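Local structure of N-alpha-acetyltransferase 35, NatC auxiliary subunit (Saccharomyces cerevisiae, 6YGA) at residues F371-P376 / N488-N493; C552-F557 / K683-N688. The protein serves as an auxiliary subunit of the NatC N-terminal acetyltransferase, which acetylates the N-terminal Met of L-A virus Gag protein, and supports L-A and M virus propagation. All coordinates share one frame; numbering follows the deposited sequence.

Interaction 1: residues F371-P376 / N488-N493; sequences FSAQTP and NDIESN
S372, which meets I490 across this contact, has its hydroxyl OG hydrogen-bonded to V368 O, one turn back in its own helix. That bond belongs to the last turn of helix 360-372, and the contact sets this helix end against the flank of the long helix 465-506 in the largely helical region assigned to NAA35-like TPR repeats. The evidence for the helix end is the backbone: A373 is the first residue to leave helical angles and has positive phi, so the chain turns away beyond it. Segment 488-493 is helical, with backbone hydrogen bonds from S492 N to N488 O (2.9 Å) and from N493 N to D489 O (3.0 Å). The nearest backbones, at A373 CA and I490 CA, are 7.7 Å apart, and the meeting depends on one side chain. I490 holds CG1 beside its backbone N (chi1 -60°), and a second bent torsion (chi2 -62°) turns CD1 back instead of extending it. A373 adds its methyl, which also rests on Q530, L531 and T534 of helix 511-564. F371 reaches F482 and L483 on a different part of helix 465-506, and E491 forms a salt bridge with K535, joining that helix to 511-564. All evidence for direct touch thus converges on one methyl, I490 CD1. It lies 4.0 Å from A373 CB, an apolar contact, and 3.5 Å from the carbonyl oxygen S372 O, with a C-O...CD1 angle of about 116°.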
loop_
_atom_site.group_PDB
_atom_site.type_symbol
_atom_site.label_atom_id
_atom_site.label_comp_id
_atom_site.label_asym_id
_atom_site.label_seq_id
_atom_site.Cartn_x
_atom_site.Cartn_y
_atom_site.Cartn_z
ATOM N N PHE B 371 10.070 19.161 -24.516
ATOM C CA PHE B 371 9.493 18.126 -25.365
ATOM C C PHE B 371 9.142 18.631 -26.759
ATOM O O PHE B 371 9.231 17.868 -27.728
ATOM C CB PHE B 371 8.246 17.536 -24.702
ATOM C CG PHE B 371 7.566 16.477 -25.526
ATOM C CD1 PHE B 371 8.007 15.164 -25.490
ATOM C CD2 PHE B 371 6.482 16.794 -26.333
ATOM C CE1 PHE B 371 7.383 14.182 -26.247
ATOM C CE2 PHE B 371 5.853 15.821 -27.096
ATOM C CZ PHE B 371 6.303 14.511 -27.053
ATOM N N SER B 372 8.747 19.899 -26.887
ATOM C CA SER B 372 8.317 20.439 -28.168
ATOM C C SER B 372 9.273 21.459 -28.765
ATOM O O SER B 372 9.155 21.757 -29.958
ATOM C CB SER B 372 6.934 21.090 -28.037
ATOM O OG SER B 372 7.016 22.296 -27.303
ATOM N N ALA B 373 10.202 22.000 -27.973
ATOM C CA ALA B 373 11.183 22.980 -28.448
ATOM C C ALA B 373 10.503 24.229 -29.004
ATOM O O ALA B 373 10.933 24.793 -30.011
ATOM C CB ALA B 373 12.125 22.366 -29.487
ATOM N N GLN B 374 9.439 24.677 -28.339
ATOM C CA GLN B 374 8.690 25.844 -28.784
ATOM C C GLN B 374 8.379 26.753 -27.607
ATOM O O GLN B 374 7.861 26.299 -26.581
ATOM C CB GLN B 374 7.399 25.434 -29.494
ATOM C CG GLN B 374 7.564 25.278 -30.997
ATOM C CD GLN B 374 6.346 24.678 -31.665
ATOM O OE1 GLN B 374 5.509 24.057 -31.012
ATOM N NE2 GLN B 374 6.243 24.860 -32.977
ATOM N N THR B 375 8.698 28.035 -27.766
ATOM C CA THR B 375 8.398 29.022 -26.745
ATOM C C THR B 375 6.890 29.243 -26.668
ATOM O O THR B 375 6.187 29.115 -27.673
ATOM C CB THR B 375 9.093 30.345 -27.056
ATOM O OG1 THR B 375 8.571 30.885 -28.278
ATOM C CG2 THR B 375 10.589 30.132 -27.201
ATOM N N PRO B 376 6.367 29.568 -25.481
ATOM C CA PRO B 376 4.927 29.864 -25.380
ATOM C C PRO B 376 4.488 31.020 -26.269
ATOM O O PRO B 376 3.418 30.947 -26.885
ATOM C CB PRO B 376 4.742 30.179 -23.888
ATOM C CG PRO B 376 5.886 29.484 -23.211
ATOM C CD PRO B 376 7.034 29.568 -24.167
ATOM N N ASN B 488 10.030 14.460 -36.693
ATOM C CA ASN B 488 10.068 14.986 -38.055
ATOM C C ASN B 488 9.770 16.481 -38.076
ATOM O O ASN B 488 10.382 17.230 -38.848
ATOM C CB ASN B 488 9.081 14.225 -38.945
ATOM C CG ASN B 488 9.497 12.780 -39.188
ATOM O OD1 ASN B 488 10.667 12.421 -39.046
ATOM N ND2 ASN B 488 8.535 11.944 -39.567
ATOM N N ASP B 489 8.836 16.939 -37.237
ATOM C CA ASP B 489 8.565 18.371 -37.150
ATOM C C ASP B 489 9.777 19.129 -36.626
ATOM O O ASP B 489 10.091 20.225 -37.109
ATOM C CB ASP B 489 7.351 18.631 -36.259
ATOM C CG ASP B 489 6.053 18.223 -36.915
ATOM O OD1 ASP B 489 6.079 17.883 -38.116
ATOM O OD2 ASP B 489 5.009 18.239 -36.233
ATOM N N ILE B 490 10.468 18.562 -35.636
ATOM C CA ILE B 490 11.688 19.182 -35.127
ATOM C C ILE B 490 12.729 19.285 -36.233
ATOM O O ILE B 490 13.354 20.334 -36.429
ATOM C CB ILE B 490 12.232 18.393 -33.923
ATOM C CG1 ILE B 490 11.206 18.364 -32.788
ATOM C CG2 ILE B 490 13.551 18.993 -33.454
ATOM C CD1 ILE B 490 10.865 19.734 -32.241
ATOM N N GLU B 491 12.931 18.191 -36.973
ATOM C CA GLU B 491 13.907 18.199 -38.057
ATOM C C GLU B 491 13.525 19.206 -39.132
ATOM O O GLU B 491 14.396 19.856 -39.721
ATOM C CB GLU B 491 14.042 16.795 -38.648
ATOM C CG GLU B 491 15.311 16.073 -38.231
ATOM C CD GLU B 491 16.550 16.653 -38.888
ATOM O OE1 GLU B 491 16.454 17.081 -40.057
ATOM O OE2 GLU B 491 17.616 16.682 -38.239
ATOM N N SER B 492 12.226 19.353 -39.398
ATOM C CA SER B 492 11.774 20.358 -40.354
ATOM C C SER B 492 12.140 21.766 -39.894
ATOM O O SER B 492 12.552 22.604 -40.703
ATOM C CB SER B 492 10.265 20.230 -40.567
ATOM O OG SER B 492 9.740 21.373 -41.215
ATOM N N ASN B 493 12.003 22.042 -38.593
ATOM C CA ASN B 493 12.390 23.350 -38.072
ATOM C C ASN B 493 13.901 23.538 -38.129
ATOM O O ASN B 493 14.384 24.638 -38.423
ATOM C CB ASN B 493 11.883 23.523 -36.638
ATOM C CG ASN B 493 10.367 23.541 -36.548
ATOM O OD1 ASN B 493 9.678 23.824 -37.526
ATOM N ND2 ASN B 493 9.840 23.245 -35.366
#

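Interaction 2: residues C552-F557 / K683-N688. With EDO (1,2-ethanediol), chain C.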
loop_
_atom_site.group_PDB
_atom_site.type_symbol
_atom_site.label_atom_id
_atom_site.label_comp_id
_atom_site.label_asym_id
_atom_site.label_seq_id
_atom_site.Cartn_x
_atom_site.Cartn_y
_atom_site.Cartn_z
ATOM N N CYS B 552 7.224 -6.536 -25.798
ATOM C CA CYS B 552 5.831 -6.973 -25.823
ATOM C C CYS B 552 5.582 -7.954 -26.961
ATOM O O CYS B 552 4.914 -8.978 -26.775
ATOM C CB CYS B 552 4.904 -5.767 -25.957
ATOM S SG CYS B 552 5.005 -4.594 -24.599
ATOM N N LEU B 553 6.103 -7.649 -28.151
ATOM C CA LEU B 553 5.935 -8.552 -29.284
ATOM C C LEU B 553 6.575 -9.901 -28.996
ATOM O O LEU B 553 5.996 -10.952 -29.288
ATOM C CB LEU B 553 6.529 -7.927 -30.545
ATOM C CG LEU B 553 6.179 -8.579 -31.883
ATOM C CD1 LEU B 553 4.680 -8.805 -31.981
ATOM C CD2 LEU B 553 6.662 -7.711 -33.039
ATOM N N ILE B 554 7.778 -9.888 -28.417
ATOM C CA ILE B 554 8.442 -11.132 -28.046
ATOM C C ILE B 554 7.560 -11.947 -27.111
ATOM O O ILE B 554 7.440 -13.169 -27.254
ATOM C CB ILE B 554 9.815 -10.829 -27.422
ATOM C CG1 ILE B 554 10.790 -10.385 -28.515
ATOM C CG2 ILE B 554 10.345 -12.034 -26.654
ATOM C CD1 ILE B 554 12.065 -9.793 -27.989
ATOM N N GLU B 555 6.906 -11.280 -26.157
ATOM C CA GLU B 555 5.990 -11.978 -25.260
ATOM C C GLU B 555 4.781 -12.524 -26.013
ATOM O O GLU B 555 4.338 -13.649 -25.752
ATOM C CB GLU B 555 5.551 -11.036 -24.140
ATOM C CG GLU B 555 6.683 -10.574 -23.228
ATOM C CD GLU B 555 6.964 -11.545 -22.091
ATOM O OE1 GLU B 555 6.705 -12.758 -22.247
ATOM O OE2 GLU B 555 7.437 -11.088 -21.032
ATOM N N VAL B 556 4.239 -11.746 -26.954
ATOM C CA VAL B 556 3.083 -12.193 -27.729
ATOM C C VAL B 556 3.434 -13.428 -28.555
ATOM O O VAL B 556 2.678 -14.405 -28.595
ATOM C CB VAL B 556 2.553 -11.046 -28.611
ATOM C CG1 VAL B 556 1.536 -11.559 -29.623
ATOM C CG2 VAL B 556 1.931 -9.955 -27.745
ATOM N N PHE B 557 4.594 -13.408 -29.219
ATOM C CA PHE B 557 5.031 -14.585 -29.967
ATOM C C PHE B 557 5.198 -15.795 -29.053
ATOM O O PHE B 557 4.796 -16.910 -29.406
ATOM C CB PHE B 557 6.338 -14.293 -30.703
ATOM C CG PHE B 557 6.148 -13.735 -32.082
ATOM C CD1 PHE B 557 5.687 -14.540 -33.111
ATOM C CD2 PHE B 557 6.442 -12.410 -32.354
ATOM C CE1 PHE B 557 5.515 -14.031 -34.386
ATOM C CE2 PHE B 557 6.274 -11.895 -33.626
ATOM C CZ PHE B 557 5.809 -12.707 -34.643
ATOM N N LYS B 683 17.633 -11.461 -22.348
ATOM C CA LYS B 683 18.360 -12.709 -22.569
ATOM C C LYS B 683 17.569 -13.909 -22.061
ATOM O O LYS B 683 17.547 -14.965 -22.705
ATOM C CB LYS B 683 19.729 -12.650 -21.892
ATOM C CG LYS B 683 20.659 -11.579 -22.433
ATOM C CD LYS B 683 21.961 -11.545 -21.647
ATOM C CE LYS B 683 22.938 -10.539 -22.229
ATOM N NZ LYS B 683 24.178 -10.456 -21.409
ATOM N N ALA B 684 16.910 -13.768 -20.906
ATOM C CA ALA B 684 16.161 -14.886 -20.342
ATOM C C ALA B 684 14.975 -15.269 -21.217
ATOM O O ALA B 684 14.609 -16.450 -21.280
ATOM C CB ALA B 684 15.689 -14.544 -18.929
ATOM N N LEU B 685 14.364 -14.294 -21.891
ATOM C CA LEU B 685 13.255 -14.592 -22.790
ATOM C C LEU B 685 13.704 -15.481 -23.942
ATOM O O LEU B 685 12.998 -16.421 -24.324
ATOM C CB LEU B 685 12.650 -13.290 -23.320
ATOM C CG LEU B 685 11.831 -12.436 -22.351
ATOM C CD1 LEU B 685 11.739 -11.012 -22.866
ATOM C CD2 LEU B 685 10.440 -13.023 -22.167
ATOM N N SER B 686 14.881 -15.199 -24.507
ATOM C CA SER B 686 15.400 -16.014 -25.601
ATOM C C SER B 686 15.747 -17.421 -25.123
ATOM O O SER B 686 15.375 -18.412 -25.761
ATOM C CB SER B 686 16.624 -15.333 -26.222
ATOM O OG SER B 686 17.120 -16.065 -27.328
ATOM N N VAL B 687 16.460 -17.524 -23.999
ATOM C CA VAL B 687 16.815 -18.835 -23.456
ATOM C C VAL B 687 15.562 -19.653 -23.172
ATOM O O VAL B 687 15.510 -20.857 -23.452
ATOM C CB VAL B 687 17.682 -18.667 -22.193
ATOM C CG1 VAL B 687 17.881 -20.003 -21.483
ATOM C CG2 VAL B 687 19.022 -18.045 -22.556
ATOM N N ASN B 688 14.526 -19.011 -22.630
ATOM C CA ASN B 688 13.313 -19.743 -22.284
ATOM C C ASN B 688 12.575 -20.218 -23.528
ATOM O O ASN B 688 11.973 -21.298 -23.521
ATOM C CB ASN B 688 12.405 -18.870 -21.418
ATOM C CG ASN B 688 11.075 -19.524 -21.129
ATOM O OD1 ASN B 688 10.990 -20.473 -20.346
ATOM N ND2 ASN B 688 10.019 -19.012 -21.754
HETATM C C1 EDO C . 25.692 -7.788 -23.941
HETATM O O1 EDO C . 25.907 -6.390 -23.719
HETATM C C2 EDO C . 26.661 -8.596 -23.086
HETATM O O2 EDO C . 26.375 -8.393 -21.697
#
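Helix-to-helix packing in the TPR-like region brings helix 511-564 against helix 668-701 here, with the L685 side chain meeting two consecutive residues, I554 and E555. The nearest backbones are I554 CA and L685 CA, 7.9 Å apart, and both side chains leave their helices toward the opposite one. The two branches of L685 divide the work. CD1 meets I554 CG2 at 4.2 Å, a loose apolar contact. CD2 lies over the face of the E555 carboxylate: it is 3.7 Å from both E555 OE1 and E555 OE2, and its direction from CD is only about 24° off the plane's normal. A bend at chi2 (-86°) turns the glutamate tip to this place, and the buried OE1 is hydrogen-bonded to Q725 NE2. Well away from this packing, the extended K683 gives its NZ to O2 of a 1,2-ethanediol, probably from the crystallisation liquor, at 3.0 Å; D645 and K679 bind the same molecule. Around the core, V637 of helix 619-653 touches both I554 and S686, F469 of helix 465-506 lies on E555, and strand 724-729 closes the L685 side through I724.

Overall arrangement
The two interactions follow in series along the chain, the first closing before the second opens, and both lie in the TPR-like region. Their centres are 36 Å apart and their nearest atoms about 19 Å, so they do not touch. What joins them is a pair of consecutive long helices. Helix 465-506 supplies segment 488-493 to interaction 1 and also packs on segment 552-557; helix 511-564 contains segment 552-557 of interaction 2 and also packs on A373. Burial separates them: interaction 1 is partly buried, interaction 2 fully. The other protein chains of the assembly touch neither, and the 1,2-ethanediol is held by K683, whose side chain lies outside the packing of interaction 2.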